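Local structure of kallikrein-10 (Homo sapiens, 5LPE) at residues A[121-133]-A[144-156]. The protein is a secreted, zymogen-like trypsin-family serine protease inhibited by zinc, with a tumor-suppressor role in breast and prostate cancer. Numbering follows the deposited sequence.
Sequences AQPGDQCQVAGWG and KGLTCSSITILSP
Trp132 and Leu146 each set CG anti to their own carbonyl carbon (chi1 -79° and -81°), which lays the five-membered ring of the indole beneath Leu146 CD2, 3.5 Å from that methyl to the ring centroid and almost on the normal. Lys144, its chain folded back, lies over the opposite face of the five-membered ring: Lys144 CD makes a second CH-pi contact, and Lys144 NZ a cation-pi contact 4.6 Å from the same centroid, although this lysine is poorly ordered. Gly145 N sits at the ring edge. With an alanine here instead of Trp132, Leu146 CD2 would lose the ring face, keeping its contact with Gly131, and the lysine chain is likely to become still less ordered.

From here, strands 126-131 and 147-153 run as an antiparallel hairpin, the first two strands of the C-terminal barrel of the chymotrypsin fold. Paired backbone bonds join Cys127 with Ile151, Val129 with Ser149 and Gly131 with Thr147. Toward the barrel interior, Val129 CG2 meets Ile151 CD1 at 3.6 Å, the two side chains nearly perpendicular, while Cys127 SG, disulfide-bonded to Cys193 of strand 190-193, rests 3.6 Å from Ile153 CG1. Leu191 touches Cys127, Val129 and Ile151. On the other face, Cys148 is tied to Cys10. Apolar packing and covalent links thus secure the strands, whereas van der Waals and CH-pi contacts mainly hold the indole, the mobile ammonium group probably adding little.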
loop_
_atom_site.group_PDB
_atom_site.type_symbol
_atom_site.label_atom_id
_atom_site.label_comp_id
_atom_site.label_asym_id
_atom_site.label_seq_id
_atom_site.Cartn_x
_atom_site.Cartn_y
_atom_site.Cartn_z
ATOM N N ALA A 121 14.482 -3.240 0.998
ATOM C CA ALA A 121 14.811 -3.115 -0.406
ATOM C C ALA A 121 15.727 -1.918 -0.598
ATOM O O ALA A 121 15.556 -0.880 0.046
ATOM C CB ALA A 121 13.541 -2.974 -1.238
ATOM N N GLN A 122 16.732 -2.097 -1.431
ATOM C CA GLN A 122 17.739 -1.069 -1.624
ATOM C C GLN A 122 17.416 -0.182 -2.823
ATOM O O GLN A 122 16.721 -0.606 -3.751
ATOM C CB GLN A 122 19.110 -1.702 -1.800
ATOM C CG GLN A 122 19.481 -2.636 -0.656
ATOM C CD GLN A 122 19.540 -1.943 0.700
ATOM O OE1 GLN A 122 19.916 -0.773 0.805
ATOM N NE2 GLN A 122 19.173 -2.674 1.752
ATOM N N PRO A 123 17.917 1.052 -2.817
ATOM C CA PRO A 123 17.835 1.882 -4.020
ATOM C C PRO A 123 18.374 1.145 -5.235
ATOM O O PRO A 123 19.399 0.469 -5.176
ATOM C CB PRO A 123 18.691 3.100 -3.668
ATOM C CG PRO A 123 18.611 3.199 -2.186
ATOM C CD PRO A 123 18.509 1.777 -1.677
ATOM N N GLY A 124 17.653 1.258 -6.339
ATOM C CA GLY A 124 17.992 0.583 -7.567
ATOM C C GLY A 124 17.189 -0.666 -7.839
ATOM O O GLY A 124 17.236 -1.175 -8.968
ATOM N N ASP A 125 16.440 -1.162 -6.854
ATOM C CA ASP A 125 15.664 -2.376 -7.040
ATOM C C ASP A 125 14.467 -2.071 -7.918
ATOM O O ASP A 125 13.898 -0.980 -7.847
ATOM C CB ASP A 125 15.187 -2.936 -5.698
ATOM C CG ASP A 125 16.315 -3.430 -4.829
ATOM O OD1 ASP A 125 17.485 -3.135 -5.132
ATOM O OD2 ASP A 125 16.029 -4.111 -3.824
ATOM N N GLN A 126 14.064 -3.053 -8.692
ATOM C CA GLN A 126 12.899 -2.919 -9.512
ATOM C C GLN A 126 11.691 -3.508 -8.759
ATOM O O GLN A 126 11.653 -4.635 -8.427
ATOM C CB GLN A 126 13.148 -3.518 -10.878
ATOM C CG GLN A 126 13.828 -2.538 -11.807
ATOM C CD GLN A 126 13.340 -2.632 -13.227
ATOM O OE1 GLN A 126 12.631 -1.778 -13.728
ATOM N NE2 GLN A 126 13.712 -3.672 -13.874
ATOM N N CYS A 127 10.712 -2.691 -8.471
ATOM C CA CYS A 127 9.547 -3.067 -7.695
ATOM C C CYS A 127 8.310 -2.834 -8.555
ATOM O O CYS A 127 8.407 -2.458 -9.718
ATOM C CB CYS A 127 9.511 -2.271 -6.386
ATOM S SG CYS A 127 11.018 -2.452 -5.374
ATOM N N GLN A 128 7.150 -3.080 -7.982
ATOM C CA GLN A 128 5.897 -2.961 -8.684
ATOM C C GLN A 128 4.786 -2.389 -7.849
ATOM O O GLN A 128 4.716 -2.619 -6.699
ATOM C CB GLN A 128 5.448 -4.338 -9.132
ATOM C CG GLN A 128 5.689 -4.680 -10.574
ATOM C CD GLN A 128 4.549 -5.418 -11.242
ATOM O OE1 GLN A 128 4.151 -5.074 -12.340
ATOM N NE2 GLN A 128 4.065 -6.461 -10.619
ATOM N N VAL A 129 3.919 -1.638 -8.485
ATOM C CA VAL A 129 2.736 -1.054 -7.871
ATOM C C VAL A 129 1.542 -1.316 -8.773
ATOM O O VAL A 129 1.578 -0.988 -9.963
ATOM C CB VAL A 129 2.904 0.453 -7.621
ATOM C CG1 VAL A 129 3.697 0.671 -6.366
ATOM C CG2 VAL A 129 3.600 1.093 -8.835
ATOM N N ALA A 130 0.486 -1.892 -8.200
ATOM C CA ALA A 130 -0.748 -2.192 -8.903
ATOM C C ALA A 130 -1.834 -1.236 -8.427
ATOM O O ALA A 130 -1.952 -0.968 -7.232
ATOM C CB ALA A 130 -1.159 -3.639 -8.660
ATOM N N GLY A 131 -2.631 -0.729 -9.347
ATOM C CA GLY A 131 -3.641 0.242 -8.967
ATOM C C GLY A 131 -4.839 0.215 -9.884
ATOM O O GLY A 131 -4.741 -0.146 -11.062
ATOM N N TRP A 132 -5.982 0.621 -9.332
ATOM C CA TRP A 132 -7.246 0.605 -10.054
ATOM C C TRP A 132 -7.510 1.870 -10.858
ATOM O O TRP A 132 -8.351 1.848 -11.762
ATOM C CB TRP A 132 -8.402 0.409 -9.075
ATOM C CG TRP A 132 -8.626 -0.996 -8.623
ATOM C CD1 TRP A 132 -9.065 -2.035 -9.380
ATOM C CD2 TRP A 132 -8.482 -1.503 -7.291
ATOM N NE1 TRP A 132 -9.187 -3.167 -8.610
ATOM C CE2 TRP A 132 -8.836 -2.865 -7.322
ATOM C CE3 TRP A 132 -8.073 -0.939 -6.078
ATOM C CZ2 TRP A 132 -8.795 -3.673 -6.192
ATOM C CZ3 TRP A 132 -8.029 -1.743 -4.957
ATOM C CH2 TRP A 132 -8.392 -3.098 -5.020
ATOM N N GLY A 133 -6.817 2.964 -10.565
ATOM C CA GLY A 133 -7.052 4.209 -11.263
ATOM C C GLY A 133 -7.820 5.258 -10.488
ATOM O O GLY A 133 -8.008 6.362 -11.008
ATOM N N LYS A 144 -13.033 -0.079 -12.846
ATOM C CA LYS A 144 -12.034 -0.782 -12.045
ATOM C C LYS A 144 -10.926 -1.366 -12.918
ATOM O O LYS A 144 -10.469 -0.719 -13.868
ATOM C CB LYS A 144 -12.690 -1.886 -11.204
ATOM C CG LYS A 144 -13.236 -1.418 -9.856
ATOM C CD LYS A 144 -12.269 -1.743 -8.718
ATOM C CE LYS A 144 -12.665 -1.063 -7.418
ATOM N NZ LYS A 144 -12.642 0.418 -7.594
ATOM N N GLY A 145 -10.462 -2.568 -12.569
ATOM C CA GLY A 145 -9.410 -3.262 -13.292
ATOM C C GLY A 145 -8.044 -2.733 -12.896
ATOM O O GLY A 145 -7.862 -1.513 -12.802
ATOM N N LEU A 146 -7.052 -3.609 -12.782
ATOM C CA LEU A 146 -5.776 -3.246 -12.183
ATOM C C LEU A 146 -4.726 -3.066 -13.259
ATOM O O LEU A 146 -4.646 -3.853 -14.207
ATOM C CB LEU A 146 -5.287 -4.303 -11.193
ATOM C CG LEU A 146 -5.865 -4.312 -9.776
ATOM C CD1 LEU A 146 -5.331 -5.490 -8.957
ATOM C CD2 LEU A 146 -5.569 -2.999 -9.088
ATOM N N THR A 147 -3.900 -2.053 -13.083
ATOM C CA THR A 147 -2.771 -1.821 -13.959
ATOM C C THR A 147 -1.492 -1.929 -13.141
ATOM O O THR A 147 -1.435 -1.466 -11.998
ATOM C CB THR A 147 -2.897 -0.449 -14.649
ATOM O OG1 THR A 147 -3.260 0.541 -13.680
ATOM C CG2 THR A 147 -3.975 -0.500 -15.727
ATOM N N CYS A 148 -0.478 -2.558 -13.715
ATOM C CA CYS A 148 0.797 -2.736 -13.039
ATOM C C CYS A 148 1.830 -1.829 -13.684
ATOM O O CYS A 148 1.906 -1.748 -14.915
ATOM C CB CYS A 148 1.256 -4.191 -13.106
ATOM S SG CYS A 148 0.533 -5.367 -11.905
ATOM N N SER A 149 2.612 -1.144 -12.849
ATOM C CA SER A 149 3.680 -0.251 -13.277
ATOM C C SER A 149 4.920 -0.603 -12.473
ATOM O O SER A 149 4.842 -0.779 -11.250
ATOM C CB SER A 149 3.329 1.223 -13.059
ATOM O OG SER A 149 1.969 1.496 -13.344
ATOM N N SER A 150 6.048 -0.732 -13.159
ATOM C CA SER A 150 7.302 -1.003 -12.484
ATOM C C SER A 150 7.870 0.287 -11.923
ATOM O O SER A 150 7.610 1.385 -12.415
ATOM C CB SER A 150 8.298 -1.686 -13.428
ATOM O OG SER A 150 8.397 -0.957 -14.632
ATOM N N ILE A 151 8.618 0.153 -10.845
ATOM C CA ILE A 151 9.042 1.313 -10.077
ATOM C C ILE A 151 10.452 1.048 -9.607
ATOM O O ILE A 151 10.820 -0.096 -9.328
ATOM C CB ILE A 151 8.055 1.603 -8.902
ATOM C CG1 ILE A 151 7.604 3.061 -8.913
ATOM C CG2 ILE A 151 8.687 1.264 -7.588
ATOM C CD1 ILE A 151 6.316 3.332 -8.160
ATOM N N THR A 152 11.217 2.122 -9.494
ATOM C CA THR A 152 12.623 2.058 -9.120
ATOM C C THR A 152 12.815 2.706 -7.767
ATOM O O THR A 152 12.499 3.881 -7.598
ATOM C CB THR A 152 13.509 2.745 -10.167
ATOM O OG1 THR A 152 13.286 2.137 -11.454
ATOM C CG2 THR A 152 14.973 2.644 -9.785
ATOM N N ILE A 153 13.319 1.946 -6.803
ATOM C CA ILE A 153 13.597 2.551 -5.509
ATOM C C ILE A 153 14.671 3.609 -5.711
ATOM O O ILE A 153 15.729 3.341 -6.287
ATOM C CB ILE A 153 14.034 1.502 -4.476
ATOM C CG1 ILE A 153 13.003 0.382 -4.323
ATOM C CG2 ILE A 153 14.309 2.180 -3.137
ATOM C CD1 ILE A 153 11.699 0.822 -3.750
ATOM N N LEU A 154 14.390 4.818 -5.274
ATOM C CA LEU A 154 15.369 5.882 -5.268
ATOM C C LEU A 154 15.998 5.953 -3.890
ATOM O O LEU A 154 15.592 5.264 -2.953
ATOM C CB LEU A 154 14.728 7.215 -5.645
ATOM C CG LEU A 154 13.972 7.227 -6.971
ATOM C CD1 LEU A 154 13.463 8.635 -7.251
ATOM C CD2 LEU A 154 14.866 6.713 -8.101
ATOM N N SER A 155 16.908 6.854 -3.733
ATOM C CA SER A 155 17.515 6.773 -2.430
ATOM C C SER A 155 17.028 7.919 -1.557
ATOM O O SER A 155 16.626 8.965 -2.078
ATOM C CB SER A 155 19.034 6.842 -2.562
ATOM O OG SER A 155 19.369 7.759 -3.579
ATOM N N PRO A 156 17.055 7.762 -0.213
ATOM C CA PRO A 156 16.448 8.778 0.661
ATOM C C PRO A 156 17.231 10.080 0.650
ATOM O O PRO A 156 17.515 10.675 1.693
ATOM C CB PRO A 156 16.502 8.115 2.047
ATOM C CG PRO A 156 17.590 7.053 1.945
ATOM C CD PRO A 156 17.516 6.578 0.540
#